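Local coordinates for protein alpha-14 giardin (Giardia lamblia, PDB 3CHL) that may serve as a calcium-regulated structural element of the annexin family, linking the phospholipid bilayer to the underlying axoneme, at residues E34-Y39 with H272-K277; E72-M77 with R264-T269; Q289-R294 with A306-W311. One frame throughout, in Å; residues are numbered along the deposited sequence.

Contact 1: E34-Y39 with H272-K277; sequences EIARSY and HFRECK
The F273 ring overlaps the backbone at A36 and the side chain of R37: its edge at CZ faces A36 O, 4.0 Å away, and its CE1 touches R37 CG at 4.1 Å. With chi1 at 80°, CG is wedged between the backbone N and the carbonyl carbon, and this aims the ring at the helix. R274 runs extended from CG to NE, and its NH2 donates to A36 O at 3.0 Å with an N-H...O angle of 153°, tilted from the carbonyl plane. F273 CZ lies 3.3 Å above the centre of the R274 guanidinium and covers one of its faces. A water accepts from R274 NE and donates to Y39 O at 2.6 Å, extending the grip from A36 to Y39. R37 turns its own guanidinium back to E34, where NH2 meets OE1 at 2.6 Å in a nearly straight hydrogen bond that is part of a salt bridge. Around this, R274 NH2 also donates to L78 O and its side chain packs on P41 and L44, while F273 and R37 both lean on L310, so the loop after helix 262-272 is tied to helices 31-38, 41-55, 69-78 and 301-310.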
# COMPACT_ATOMS: atom_id res chain seq x y z
N GLU A 34 -19.16 -0.84 -5.42
CA GLU A 34 -19.65 -2.21 -5.57
C GLU A 34 -19.03 -2.90 -6.81
O GLU A 34 -18.61 -4.07 -6.77
CB GLU A 34 -21.16 -2.22 -5.63
CG GLU A 34 -21.79 -2.73 -4.35
CD GLU A 34 -21.13 -4.05 -3.84
OE1 GLU A 34 -20.27 -3.99 -2.94
OE2 GLU A 34 -21.46 -5.15 -4.34
N ILE A 35 -18.96 -2.15 -7.90
CA ILE A 35 -18.34 -2.65 -9.16
C ILE A 35 -16.87 -2.99 -8.91
O ILE A 35 -16.40 -4.07 -9.30
CB ILE A 35 -18.53 -1.62 -10.30
CG1 ILE A 35 -19.97 -1.72 -10.87
CG2 ILE A 35 -17.54 -1.86 -11.44
CD1 ILE A 35 -20.35 -0.46 -11.63
N ALA A 36 -16.16 -2.10 -8.20
CA ALA A 36 -14.73 -2.37 -7.95
C ALA A 36 -14.55 -3.68 -7.18
O ALA A 36 -13.52 -4.37 -7.36
CB ALA A 36 -14.12 -1.25 -7.11
N ARG A 37 -15.48 -3.96 -6.27
CA ARG A 37 -15.36 -5.13 -5.35
C ARG A 37 -15.89 -6.41 -5.97
O ARG A 37 -15.65 -7.49 -5.42
CB ARG A 37 -16.17 -4.87 -4.04
CG ARG A 37 -15.63 -3.76 -3.13
CD ARG A 37 -15.90 -4.10 -1.63
NE ARG A 37 -17.28 -4.41 -1.51
CZ ARG A 37 -17.95 -5.18 -0.64
NH1 ARG A 37 -17.42 -5.84 0.39
NH2 ARG A 37 -19.25 -5.25 -0.85
N SER A 38 -16.60 -6.31 -7.10
CA SER A 38 -17.34 -7.47 -7.66
C SER A 38 -16.72 -8.17 -8.86
O SER A 38 -17.17 -9.27 -9.23
CB SER A 38 -18.74 -7.01 -8.06
OG SER A 38 -19.44 -6.63 -6.91
N TYR A 39 -15.71 -7.55 -9.48
CA TYR A 39 -15.09 -8.08 -10.68
C TYR A 39 -13.59 -8.14 -10.50
O TYR A 39 -13.05 -7.38 -9.68
CB TYR A 39 -15.42 -7.19 -11.89
CG TYR A 39 -16.87 -7.21 -12.27
CD1 TYR A 39 -17.38 -8.23 -13.11
CD2 TYR A 39 -17.72 -6.24 -11.81
CE1 TYR A 39 -18.72 -8.25 -13.48
CE2 TYR A 39 -19.06 -6.25 -12.15
CZ TYR A 39 -19.56 -7.26 -13.00
OH TYR A 39 -20.90 -7.24 -13.32
N HIS A 272 -4.44 -2.19 -1.50
CA HIS A 272 -4.49 -3.35 -0.60
C HIS A 272 -5.84 -3.94 -0.33
O HIS A 272 -5.90 -5.02 0.26
CB HIS A 272 -3.77 -3.05 0.73
CG HIS A 272 -2.34 -2.63 0.55
ND1 HIS A 272 -1.36 -3.46 0.06
CD2 HIS A 272 -1.73 -1.45 0.80
CE1 HIS A 272 -0.21 -2.81 0.01
NE2 HIS A 272 -0.41 -1.59 0.47
N PHE A 273 -6.92 -3.31 -0.77
CA PHE A 273 -8.22 -3.80 -0.26
C PHE A 273 -8.55 -5.23 -0.77
O PHE A 273 -9.36 -5.94 -0.13
CB PHE A 273 -9.36 -2.84 -0.55
CG PHE A 273 -9.90 -2.95 -1.97
CD1 PHE A 273 -11.06 -3.67 -2.23
CD2 PHE A 273 -9.26 -2.27 -3.01
CE1 PHE A 273 -11.58 -3.74 -3.54
CE2 PHE A 273 -9.78 -2.33 -4.32
CZ PHE A 273 -10.94 -3.08 -4.55
N ARG A 274 -7.99 -5.61 -1.92
CA ARG A 274 -8.36 -6.94 -2.51
C ARG A 274 -7.60 -8.11 -1.87
O ARG A 274 -8.09 -9.27 -1.86
CB ARG A 274 -8.10 -6.92 -4.03
CG ARG A 274 -9.13 -6.05 -4.75
CD ARG A 274 -9.13 -6.29 -6.26
NE ARG A 274 -10.11 -5.44 -6.94
CZ ARG A 274 -9.81 -4.26 -7.51
NH1 ARG A 274 -8.56 -3.72 -7.45
NH2 ARG A 274 -10.76 -3.59 -8.13
N GLU A 275 -6.42 -7.80 -1.34
CA GLU A 275 -5.53 -8.79 -0.76
C GLU A 275 -5.76 -8.89 0.74
O GLU A 275 -5.63 -9.96 1.33
CB GLU A 275 -4.09 -8.32 -0.93
CG GLU A 275 -3.56 -8.31 -2.37
CD GLU A 275 -4.24 -7.29 -3.30
OE1 GLU A 275 -4.53 -6.13 -2.84
OE2 GLU A 275 -4.47 -7.69 -4.49
N CYS A 276 -6.03 -7.76 1.38
CA CYS A 276 -5.95 -7.73 2.83
C CYS A 276 -7.36 -7.84 3.46
O CYS A 276 -8.01 -6.82 3.74
CB CYS A 276 -5.15 -6.49 3.33
SG CYS A 276 -3.33 -6.38 2.77
N LYS A 277 -7.83 -9.07 3.70
CA LYS A 277 -9.16 -9.25 4.35
C LYS A 277 -9.20 -8.96 5.86
O LYS A 277 -10.26 -8.65 6.41
CB LYS A 277 -9.79 -10.62 4.05
CG LYS A 277 -10.26 -10.75 2.56
CD LYS A 277 -11.13 -11.96 2.32
CE LYS A 277 -11.07 -12.37 0.83
NZ LYS A 277 -12.34 -12.99 0.38
O HOH W 1 -11.99 -7.45 -7.27

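Contact 2: E72-M77 with R264-T269; sequences ESLVLM and RLNRIT
N266 lies against L74 and M77, and its amide can be followed outward atom by atom. CB meets the methionine methyl, 3.9 Å from M77 CE, the two side chains crossing at about a right angle. CG rests on the leucine, 3.8 Å from L74 CB. OD1 packs among aliphatic atoms, 3.6 Å from L74 CB and 3.7 Å from L74 CD1; its polar partner is Y303 OH, outside both helices. ND2 donates to D70 O, one turn before L74 on helix 69-78, and also to a water at 3.1 Å that is shared with S73 OG. Both ends of a buried amide are therefore satisfied, although no direct hydrogen bond joins the two segments. The extended M77 chain brings SD to 3.9 Å from R267 CA. The R267 guanidinium turns off to a salt bridge with D106. Over 72-77 and 264-269 the helix axes run nearly parallel, 19° apart and 9.3 Å from each other at closest, and the backbones come close at L74 and N266, whose CA atoms are 5.2 Å apart. This is side-by-side helix packing within the all-helical annexin fold, joining helix 69-78 to helix 262-272 of the fourth-repeat region.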
# COMPACT_ATOMS: atom_id res chain seq x y z
N GLU A 72 -13.44 10.93 -6.81
CA GLU A 72 -13.09 10.52 -8.16
C GLU A 72 -11.65 9.95 -8.21
O GLU A 72 -11.41 8.98 -8.91
CB GLU A 72 -13.32 11.64 -9.19
CG GLU A 72 -12.20 12.56 -9.37
CD GLU A 72 -11.39 12.19 -10.59
OE1 GLU A 72 -12.00 11.76 -11.61
OE2 GLU A 72 -10.15 12.32 -10.52
N SER A 73 -10.74 10.54 -7.44
CA SER A 73 -9.36 10.08 -7.38
C SER A 73 -9.27 8.60 -6.88
O SER A 73 -8.52 7.78 -7.43
CB SER A 73 -8.57 10.97 -6.44
OG SER A 73 -7.25 10.44 -6.38
N LEU A 74 -10.05 8.28 -5.86
CA LEU A 74 -10.17 6.91 -5.35
C LEU A 74 -10.67 5.98 -6.45
O LEU A 74 -10.07 4.94 -6.73
CB LEU A 74 -11.15 6.89 -4.18
CG LEU A 74 -11.48 5.51 -3.54
CD1 LEU A 74 -10.21 4.79 -3.00
CD2 LEU A 74 -12.57 5.64 -2.48
N VAL A 75 -11.79 6.34 -7.08
CA VAL A 75 -12.42 5.45 -8.06
C VAL A 75 -11.47 5.10 -9.19
O VAL A 75 -11.38 3.94 -9.62
CB VAL A 75 -13.77 6.02 -8.58
CG1 VAL A 75 -14.36 5.18 -9.78
CG2 VAL A 75 -14.80 6.05 -7.42
N LEU A 76 -10.73 6.12 -9.64
CA LEU A 76 -9.77 5.95 -10.72
C LEU A 76 -8.58 5.05 -10.39
O LEU A 76 -7.87 4.59 -11.33
CB LEU A 76 -9.29 7.30 -11.25
CG LEU A 76 -10.24 7.95 -12.28
CD1 LEU A 76 -9.70 9.33 -12.59
CD2 LEU A 76 -10.43 7.13 -13.60
N MET A 77 -8.34 4.77 -9.11
CA MET A 77 -7.31 3.80 -8.79
C MET A 77 -7.83 2.36 -8.74
O MET A 77 -7.02 1.44 -8.66
CB MET A 77 -6.78 4.13 -7.39
CG MET A 77 -6.01 5.46 -7.33
SD MET A 77 -5.41 5.63 -5.61
CE MET A 77 -4.79 7.32 -5.63
N ARG A 264 -3.18 9.55 0.67
CA ARG A 264 -2.70 8.33 1.32
C ARG A 264 -3.85 7.37 1.62
O ARG A 264 -3.72 6.16 1.38
CB ARG A 264 -1.91 8.61 2.62
CG ARG A 264 -1.52 7.31 3.38
CD ARG A 264 -0.54 7.59 4.53
NE ARG A 264 0.86 7.44 4.13
CZ ARG A 264 1.91 7.96 4.79
NH1 ARG A 264 1.75 8.79 5.81
NH2 ARG A 264 3.13 7.69 4.38
N LEU A 265 -4.97 7.85 2.15
CA LEU A 265 -6.10 6.88 2.39
C LEU A 265 -6.48 6.20 1.09
O LEU A 265 -6.80 5.01 1.09
CB LEU A 265 -7.35 7.59 2.93
CG LEU A 265 -7.20 8.15 4.37
CD1 LEU A 265 -8.31 9.13 4.69
CD2 LEU A 265 -7.15 7.00 5.41
N ASN A 266 -6.51 6.97 0.00
CA ASN A 266 -6.89 6.46 -1.32
C ASN A 266 -5.93 5.38 -1.79
O ASN A 266 -6.37 4.24 -2.12
CB ASN A 266 -6.99 7.59 -2.38
CG ASN A 266 -8.26 8.40 -2.23
OD1 ASN A 266 -9.13 8.04 -1.48
ND2 ASN A 266 -8.36 9.51 -2.95
N ARG A 267 -4.63 5.68 -1.80
CA ARG A 267 -3.69 4.65 -2.30
C ARG A 267 -3.56 3.43 -1.39
O ARG A 267 -3.41 2.31 -1.88
CB ARG A 267 -2.30 5.21 -2.64
CG ARG A 267 -1.54 5.79 -1.45
CD ARG A 267 -0.15 6.23 -1.82
NE ARG A 267 0.51 6.90 -0.68
CZ ARG A 267 0.55 8.22 -0.47
NH1 ARG A 267 0.00 9.06 -1.34
NH2 ARG A 267 1.20 8.71 0.60
N ILE A 268 -3.55 3.63 -0.06
CA ILE A 268 -3.44 2.45 0.83
C ILE A 268 -4.63 1.52 0.58
O ILE A 268 -4.48 0.28 0.47
CB ILE A 268 -3.39 2.86 2.34
CG1 ILE A 268 -2.17 3.77 2.58
CG2 ILE A 268 -3.35 1.62 3.26
CD1 ILE A 268 -0.83 3.19 2.22
N THR A 269 -5.81 2.12 0.50
CA THR A 269 -7.05 1.35 0.31
C THR A 269 -7.03 0.70 -1.09
O THR A 269 -7.25 -0.50 -1.22
CB THR A 269 -8.30 2.27 0.41
OG1 THR A 269 -8.34 2.85 1.72
CG2 THR A 269 -9.62 1.43 0.20
O HOH W 2 -5.77 10.38 -4.32

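Contact 3: Q289-R294 with A306-W311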
# COMPACT_ATOMS: atom_id res chain seq x y z
N GLN A 289 -10.10 0.77 18.72
CA GLN A 289 -11.30 1.40 18.18
C GLN A 289 -11.63 0.68 16.87
O GLN A 289 -10.72 0.34 16.13
CB GLN A 289 -11.04 2.89 17.92
CG GLN A 289 -12.27 3.65 17.37
CD GLN A 289 -12.04 5.13 17.11
OE1 GLN A 289 -10.95 5.55 16.71
NE2 GLN A 289 -13.08 5.92 17.32
N ALA A 290 -12.92 0.41 16.61
CA ALA A 290 -13.38 -0.16 15.33
C ALA A 290 -12.98 0.79 14.20
O ALA A 290 -13.13 2.01 14.33
CB ALA A 290 -14.89 -0.36 15.31
N PHE A 291 -12.42 0.22 13.13
CA PHE A 291 -12.09 0.98 11.93
C PHE A 291 -13.25 1.90 11.45
O PHE A 291 -13.04 3.08 11.15
CB PHE A 291 -11.68 0.01 10.79
CG PHE A 291 -11.40 0.73 9.50
CD1 PHE A 291 -10.11 1.17 9.21
CD2 PHE A 291 -12.43 1.04 8.60
CE1 PHE A 291 -9.84 1.87 8.00
CE2 PHE A 291 -12.17 1.72 7.39
CZ PHE A 291 -10.89 2.15 7.11
N ASP A 292 -14.46 1.37 11.35
CA ASP A 292 -15.61 2.15 10.86
C ASP A 292 -15.94 3.35 11.74
O ASP A 292 -16.41 4.38 11.24
CB ASP A 292 -16.88 1.27 10.78
CG ASP A 292 -16.87 0.34 9.59
OD1 ASP A 292 -15.87 0.25 8.84
OD2 ASP A 292 -17.91 -0.34 9.40
N GLU A 293 -15.70 3.18 13.04
CA GLU A 293 -15.95 4.24 14.04
C GLU A 293 -14.94 5.37 13.88
O GLU A 293 -15.33 6.54 13.96
CB GLU A 293 -15.84 3.66 15.44
CG GLU A 293 -16.23 4.61 16.54
CD GLU A 293 -16.05 3.95 17.90
OE1 GLU A 293 -16.65 2.86 18.13
OE2 GLU A 293 -15.29 4.51 18.71
N ARG A 294 -13.67 5.04 13.65
CA ARG A 294 -12.68 6.06 13.30
C ARG A 294 -12.98 6.70 11.97
O ARG A 294 -12.93 7.93 11.83
CB ARG A 294 -11.26 5.51 13.30
CG ARG A 294 -10.19 6.56 12.95
CD ARG A 294 -10.12 7.63 14.07
NE ARG A 294 -9.07 8.63 13.81
CZ ARG A 294 -7.77 8.47 14.13
NH1 ARG A 294 -7.34 7.36 14.72
NH2 ARG A 294 -6.91 9.44 13.87
N ALA A 306 -17.41 4.88 1.08
CA ALA A 306 -16.60 4.22 0.05
C ALA A 306 -15.38 3.54 0.67
O ALA A 306 -15.09 2.37 0.37
CB ALA A 306 -16.13 5.24 -0.95
N ILE A 307 -14.65 4.30 1.52
CA ILE A 307 -13.49 3.73 2.21
C ILE A 307 -13.94 2.57 3.12
O ILE A 307 -13.31 1.49 3.10
CB ILE A 307 -12.73 4.80 3.07
CG1 ILE A 307 -12.11 5.91 2.18
CG2 ILE A 307 -11.74 4.11 4.02
CD1 ILE A 307 -10.98 5.50 1.29
N LYS A 308 -14.99 2.76 3.90
CA LYS A 308 -15.46 1.65 4.75
C LYS A 308 -15.87 0.44 3.91
O LYS A 308 -15.59 -0.72 4.28
CB LYS A 308 -16.66 2.05 5.59
CG LYS A 308 -16.34 2.97 6.77
CD LYS A 308 -17.62 3.31 7.50
CE LYS A 308 -18.36 4.43 6.84
NZ LYS A 308 -19.03 5.27 7.86
N LEU A 309 -16.57 0.70 2.79
CA LEU A 309 -17.04 -0.41 1.96
C LEU A 309 -15.89 -1.19 1.28
O LEU A 309 -15.90 -2.42 1.25
CB LEU A 309 -18.08 0.06 0.93
CG LEU A 309 -18.72 -1.02 0.04
CD1 LEU A 309 -19.38 -2.15 0.85
CD2 LEU A 309 -19.72 -0.28 -0.81
N LEU A 310 -14.90 -0.48 0.74
CA LEU A 310 -13.76 -1.16 0.11
C LEU A 310 -13.04 -2.07 1.08
O LEU A 310 -12.57 -3.16 0.72
CB LEU A 310 -12.76 -0.12 -0.48
CG LEU A 310 -13.23 0.52 -1.78
CD1 LEU A 310 -12.35 1.71 -2.01
CD2 LEU A 310 -13.15 -0.50 -2.99
N TRP A 311 -12.94 -1.63 2.32
CA TRP A 311 -12.24 -2.42 3.33
C TRP A 311 -13.07 -3.58 3.93
O TRP A 311 -12.59 -4.33 4.77
CB TRP A 311 -11.70 -1.48 4.42
CG TRP A 311 -10.37 -0.86 4.02
CD1 TRP A 311 -10.09 0.47 3.84
CD2 TRP A 311 -9.16 -1.57 3.71
NE1 TRP A 311 -8.76 0.63 3.49
CE2 TRP A 311 -8.16 -0.60 3.42
CE3 TRP A 311 -8.81 -2.94 3.71
CZ2 TRP A 311 -6.85 -0.95 3.11
CZ3 TRP A 311 -7.53 -3.29 3.40
CH2 TRP A 311 -6.54 -2.28 3.09
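D292 OD1 takes a salt bridge from K280 NZ, while the aliphatic part of K308 packs against it, with K308 CG 3.5 Å away. The lysine's own charge is not what meets the carboxylate. K308 CD lies 3.7 Å from D292 CG, and the bend beyond it (chi3 -82°) leaves K308 NZ 5.9 Å from D292 OD2. K280 NZ also bonds to K308 O, so one ammonium group from outside ties the two segments together. D292 lies in the first turn of helix 291-298, two residues after A290 at the N-cap, where a negative charge would probably suit the helix end. Beside it, F291 makes the apolar half of the contact. Its CG stands anti to the backbone N (chi1 177°), and the ring reaches out to helix 301-310, where CZ touches I307 CG2 at 3.8 Å, the methyl lying in the ring plane at its edge. The same CZ meets W311 CD1 at 3.8 Å. The phenyl and the five-membered indole ring are set obliquely, planes at 63° and centroids 5.3 Å apart. Y283 completes the aromatic cluster, edge-to-face with F291. The start of helix 291-298 thus packs against the end of helix 301-310, with helix 279-287 beside them through K280 and Y283, and M251 of helix 243-254 touching both F291 and W311.

All three contacts are largely buried. Contact 2 lies nearest the chain centre, and contact 3, whose acid and lysine are partly exposed, lies farthest out. Contacts 1 and 2 use neighbouring parts of the chain, the loop after helix 262-272 and that helix itself, while contact 3 stays within the fourth-repeat region. Helix 301-310 and the residue after it bring them together: L310 meets F273 of contact 1 and T269 of contact 2, and a probable hydrogen bond joins W311 NE1 to T269 OG1. Chemistry differs with place: a guanidinium caught by a carbonyl in contact 1, an amide served by outside partners in contact 2, and aromatic packing beside a lysine-bridged carboxylate in contact 3.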